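Protein Kif13b (Mus musculus, PDB 5B64) is a kinesin that probably carries cargo along microtubules and here binds a second protein. Local coordinates at residues S80-K83 and L84-L88; E103-P106 and V107-S110. All blocks are in the same frame, centred on the assembly; numbering follows the deposited sequence.

Contact 1: residues S80-K83 and L84-L88; sequences SLEK and LENRL
Lys-83 lies alongside Arg-87, one turn further along the helix, both chains pointing the same way. Its CB and CG both lie by Leu-84 N, CB at 3.2 Å, and the chain then passes out through CD to CE. Fully extended, with CG anti to the backbone N (chi1 167°), it runs beside Arg-87 and brings CE over one face of the guanidinium, 3.8 Å above the plane and displaced toward the rim. At the tip, Lys-83 NZ is 4.0 Å from Arg-87 NH1. Asp-120 OD2 forms a salt bridge with each, which probably offsets the closeness of the two cations, and both also make cation-pi contacts with Trp-79. A long amine suits the shared anion; a guanidinium suits its place because its separate N-H groups serve Asp-120 (NH1), Pro-117 O (NH2) and, outside this chain, an acidic side chain of the partner protein (NE).

Beneath them the backbone is a regular helix, Arg-87 N giving a bond to Lys-83 O (2.8 Å). Its start is closed by Ser-80, the N-cap, whose OG accepts from Lys-83 N at 2.9 Å; serine is short enough to bend back onto that N-H. Helix 81-100 follows strand 75-80 in the chain and lays Leu-81, Leu-84 and Leu-88 against helix 9-34, while the charged pair faces Asp-120.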
loop_
_atom_site.group_PDB
_atom_site.type_symbol
_atom_site.label_atom_id
_atom_site.label_comp_id
_atom_site.label_asym_id
_atom_site.label_seq_id
_atom_site.Cartn_x
_atom_site.Cartn_y
_atom_site.Cartn_z
ATOM N N SER B 80 23.130 -2.937 5.282
ATOM C CA SER B 80 24.332 -2.202 5.620
ATOM C C SER B 80 23.937 -0.771 5.958
ATOM O O SER B 80 22.878 -0.288 5.535
ATOM C CB SER B 80 25.291 -2.186 4.433
ATOM O OG SER B 80 24.823 -1.306 3.415
ATOM N N LEU B 81 24.790 -0.095 6.724
ATOM C CA LEU B 81 24.588 1.309 7.034
ATOM C C LEU B 81 24.464 2.126 5.741
ATOM O O LEU B 81 23.556 2.953 5.605
ATOM C CB LEU B 81 25.724 1.841 7.915
ATOM C CG LEU B 81 25.539 3.301 8.334
ATOM C CD1 LEU B 81 24.206 3.485 9.110
ATOM C CD2 LEU B 81 26.720 3.845 9.118
ATOM N N GLU B 82 25.369 1.874 4.798
ATOM C CA GLU B 82 25.370 2.559 3.503
ATOM C C GLU B 82 24.020 2.385 2.828
ATOM O O GLU B 82 23.493 3.313 2.231
ATOM C CB GLU B 82 26.475 2.012 2.593
ATOM C CG GLU B 82 26.472 2.592 1.182
ATOM C CD GLU B 82 27.518 1.958 0.249
ATOM O OE1 GLU B 82 27.967 2.647 -0.700
ATOM O OE2 GLU B 82 27.880 0.773 0.450
ATOM N N LYS B 83 23.457 1.189 2.937
ATOM C CA LYS B 83 22.180 0.923 2.312
ATOM C C LYS B 83 21.033 1.714 2.966
ATOM O O LYS B 83 20.175 2.261 2.255
ATOM C CB LYS B 83 21.882 -0.579 2.254
ATOM C CG LYS B 83 20.434 -0.858 1.891
ATOM C CD LYS B 83 20.188 -2.289 1.517
ATOM C CE LYS B 83 18.701 -2.540 1.369
ATOM N NZ LYS B 83 18.460 -3.862 0.760
ATOM N N LEU B 84 21.012 1.779 4.299
ATOM C CA LEU B 84 20.014 2.594 4.993
ATOM C C LEU B 84 20.171 4.071 4.587
ATOM O O LEU B 84 19.197 4.776 4.283
ATOM C CB LEU B 84 20.147 2.435 6.505
ATOM C CG LEU B 84 19.242 3.283 7.407
ATOM C CD1 LEU B 84 17.776 2.992 7.172
ATOM C CD2 LEU B 84 19.569 3.075 8.900
ATOM N N GLU B 85 21.418 4.514 4.539
ATOM C CA GLU B 85 21.710 5.886 4.219
ATOM C C GLU B 85 21.170 6.250 2.829
ATOM O O GLU B 85 20.566 7.324 2.654
ATOM C CB GLU B 85 23.210 6.115 4.325
ATOM C CG GLU B 85 23.602 7.559 4.436
ATOM C CD GLU B 85 24.961 7.724 5.066
ATOM O OE1 GLU B 85 25.539 8.833 4.959
ATOM O OE2 GLU B 85 25.442 6.737 5.670
ATOM N N ASN B 86 21.378 5.355 1.857
ATOM C CA ASN B 86 20.794 5.492 0.518
ATOM C C ASN B 86 19.262 5.388 0.467
ATOM O O ASN B 86 18.597 6.210 -0.189
ATOM C CB ASN B 86 21.391 4.485 -0.450
ATOM C CG ASN B 86 22.817 4.810 -0.806
ATOM O OD1 ASN B 86 23.180 5.981 -0.977
ATOM N ND2 ASN B 86 23.648 3.774 -0.914
ATOM N N ARG B 87 18.700 4.383 1.139
ATOM C CA ARG B 87 17.251 4.243 1.165
ATOM C C ARG B 87 16.590 5.465 1.761
ATOM O O ARG B 87 15.497 5.828 1.340
ATOM C CB ARG B 87 16.809 3.012 1.947
ATOM C CG ARG B 87 16.795 1.766 1.125
ATOM C CD ARG B 87 15.893 1.853 -0.114
ATOM N NE ARG B 87 16.164 0.694 -0.946
ATOM C CZ ARG B 87 15.797 -0.546 -0.641
ATOM N NH1 ARG B 87 16.131 -1.551 -1.446
ATOM N NH2 ARG B 87 15.087 -0.788 0.459
ATOM N N LEU B 88 17.243 6.084 2.751
ATOM C CA LEU B 88 16.751 7.346 3.319
ATOM C C LEU B 88 16.524 8.441 2.255
ATOM O O LEU B 88 15.597 9.237 2.363
ATOM C CB LEU B 88 17.666 7.853 4.441
ATOM C CG LEU B 88 17.336 7.155 5.762
ATOM C CD1 LEU B 88 18.414 7.419 6.827
ATOM C CD2 LEU B 88 15.948 7.561 6.252
#

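Contact 2: residues E103-P106 and V107-S110; sequences EDSP and VSRS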
loop_
_atom_site.group_PDB
_atom_site.type_symbol
_atom_site.label_atom_id
_atom_site.label_comp_id
_atom_site.label_asym_id
_atom_site.label_seq_id
_atom_site.Cartn_x
_atom_site.Cartn_y
_atom_site.Cartn_z
ATOM N N GLU B 103 -4.189 15.054 -3.673
ATOM C CA GLU B 103 -5.012 14.321 -4.641
ATOM C C GLU B 103 -6.141 13.457 -4.075
ATOM O O GLU B 103 -7.318 13.692 -4.374
ATOM C CB GLU B 103 -4.144 13.493 -5.593
ATOM C CG GLU B 103 -3.720 14.245 -6.845
ATOM C CD GLU B 103 -3.889 13.416 -8.103
ATOM O OE1 GLU B 103 -3.236 13.740 -9.121
ATOM O OE2 GLU B 103 -4.677 12.442 -8.076
ATOM N N ASP B 104 -5.784 12.451 -3.287
ATOM C CA ASP B 104 -6.759 11.486 -2.751
ATOM C C ASP B 104 -7.677 10.779 -3.763
ATOM O O ASP B 104 -8.900 10.825 -3.646
ATOM C CB ASP B 104 -7.620 12.106 -1.655
ATOM C CG ASP B 104 -8.304 11.055 -0.810
ATOM O OD1 ASP B 104 -7.861 9.885 -0.870
ATOM O OD2 ASP B 104 -9.281 11.386 -0.101
ATOM N N SER B 105 -7.078 10.114 -4.742
ATOM C CA SER B 105 -7.832 9.364 -5.730
ATOM C C SER B 105 -7.472 7.887 -5.576
ATOM O O SER B 105 -6.497 7.542 -4.900
ATOM C CB SER B 105 -7.456 9.844 -7.129
ATOM O OG SER B 105 -6.047 9.779 -7.323
ATOM N N PRO B 106 -8.271 7.003 -6.180
ATOM C CA PRO B 106 -7.852 5.606 -6.304
ATOM C C PRO B 106 -6.381 5.430 -6.704
ATOM O O PRO B 106 -5.664 4.676 -6.021
ATOM C CB PRO B 106 -8.801 5.076 -7.384
ATOM C CG PRO B 106 -10.061 5.820 -7.134
ATOM C CD PRO B 106 -9.693 7.168 -6.512
ATOM N N VAL B 107 -5.924 6.119 -7.751
ATOM C CA VAL B 107 -4.537 5.951 -8.207
ATOM C C VAL B 107 -3.502 6.506 -7.233
ATOM O O VAL B 107 -2.482 5.863 -6.997
ATOM C CB VAL B 107 -4.272 6.503 -9.628
ATOM C CG1 VAL B 107 -4.875 5.576 -10.674
ATOM C CG2 VAL B 107 -4.804 7.912 -9.771
ATOM N N SER B 108 -3.758 7.684 -6.666
ATOM C CA SER B 108 -2.819 8.249 -5.700
ATOM C C SER B 108 -2.716 7.357 -4.459
ATOM O O SER B 108 -1.608 7.023 -4.028
ATOM C CB SER B 108 -3.157 9.713 -5.338
ATOM O OG SER B 108 -4.394 9.871 -4.667
ATOM N N ARG B 109 -3.865 6.958 -3.910
ATOM C CA ARG B 109 -3.915 6.011 -2.791
ATOM C C ARG B 109 -3.063 4.769 -3.068
ATOM O O ARG B 109 -2.182 4.421 -2.279
ATOM C CB ARG B 109 -5.354 5.583 -2.508
ATOM C CG ARG B 109 -6.107 6.379 -1.459
ATOM C CD ARG B 109 -7.555 5.900 -1.403
ATOM N NE ARG B 109 -8.453 6.916 -1.938
ATOM C CZ ARG B 109 -9.397 6.715 -2.843
ATOM N NH1 ARG B 109 -9.625 5.517 -3.356
ATOM N NH2 ARG B 109 -10.121 7.739 -3.240
ATOM N N SER B 110 -3.310 4.105 -4.194
ATOM C CA SER B 110 -2.570 2.880 -4.500
ATOM C C SER B 110 -1.064 3.133 -4.621
ATOM O O SER B 110 -0.249 2.341 -4.149
ATOM C CB SER B 110 -3.097 2.229 -5.777
ATOM O OG SER B 110 -2.504 0.946 -5.971
#
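Ser-108 and Ser-105 lock the start of helix 106-114. Buried Ser-108 is the tight part: its OG accepts from Ser-105 N at 2.7 Å and nearly straight, 167°, the bond from the N3 side chain back to the N-cap that a capping box contains. The Ser-108 hydroxyl sits between its own backbone N and carbonyl carbon (chi1 65°), a position that turns it back toward the preceding loop, and Glu-103 CB lies 3.7 Å from it. Small hydroxyl side chains suit this first turn because they fold onto the backbone, and Pro-106 suits the first helical position, where no N-H is needed.

The solvent side belongs to Glu-103 and Asp-104, both exposed; Glu-103 OE2 takes a bond from Ser-105 OG at 3.1 Å. Partly exposed Arg-109 lies between loop, partner protein and sulfate. Its chain bends at chi3 (-110°), bringing the guanidinium back over the loop with one face against Ser-105 C, 3.5 Å from its plane, and Pro-106 N nearer the rim. Arg-109 NE makes a salt bridge to Asp-104 OD1 at 3.2 Å. OD1 lies in the guanidinium plane, while NE comes to the syn side of OD1 but well out of the carboxylate plane, the two planes being nearly perpendicular. A weak bond joins Arg-109 NH2 to Asp-104 O.

NH2 also meets a sulfate ion. With Asp-104 at its edge and the Ser-105/Pro-106 backbone against one face, the arginine presents NH1 to an acidic side chain of the partner protein, consistent with a pre-oriented cation at a protein-protein interface.

In the fold
Contacts 1 and 2 both lie at helix starts with a serine N-cap, yet at different places in the chain: the centre of contact 1 lies about 5 Å from the centre of the chain, that of contact 2 about 27 Å. Their centres are 28 Å apart and their nearest atoms about 16 Å, so they do not touch. Helix 81-100, which contact 1 begins, runs on toward the loop that contact 2 closes. What they share is the partner protein. One residue of contact 1 reaches it, against six of contact 2, and in each an arginine makes a salt bridge with an acidic side chain of the partner. The sulfate, about 3 Å from the side chain of Arg-109, probably came from the crystallisation liquor.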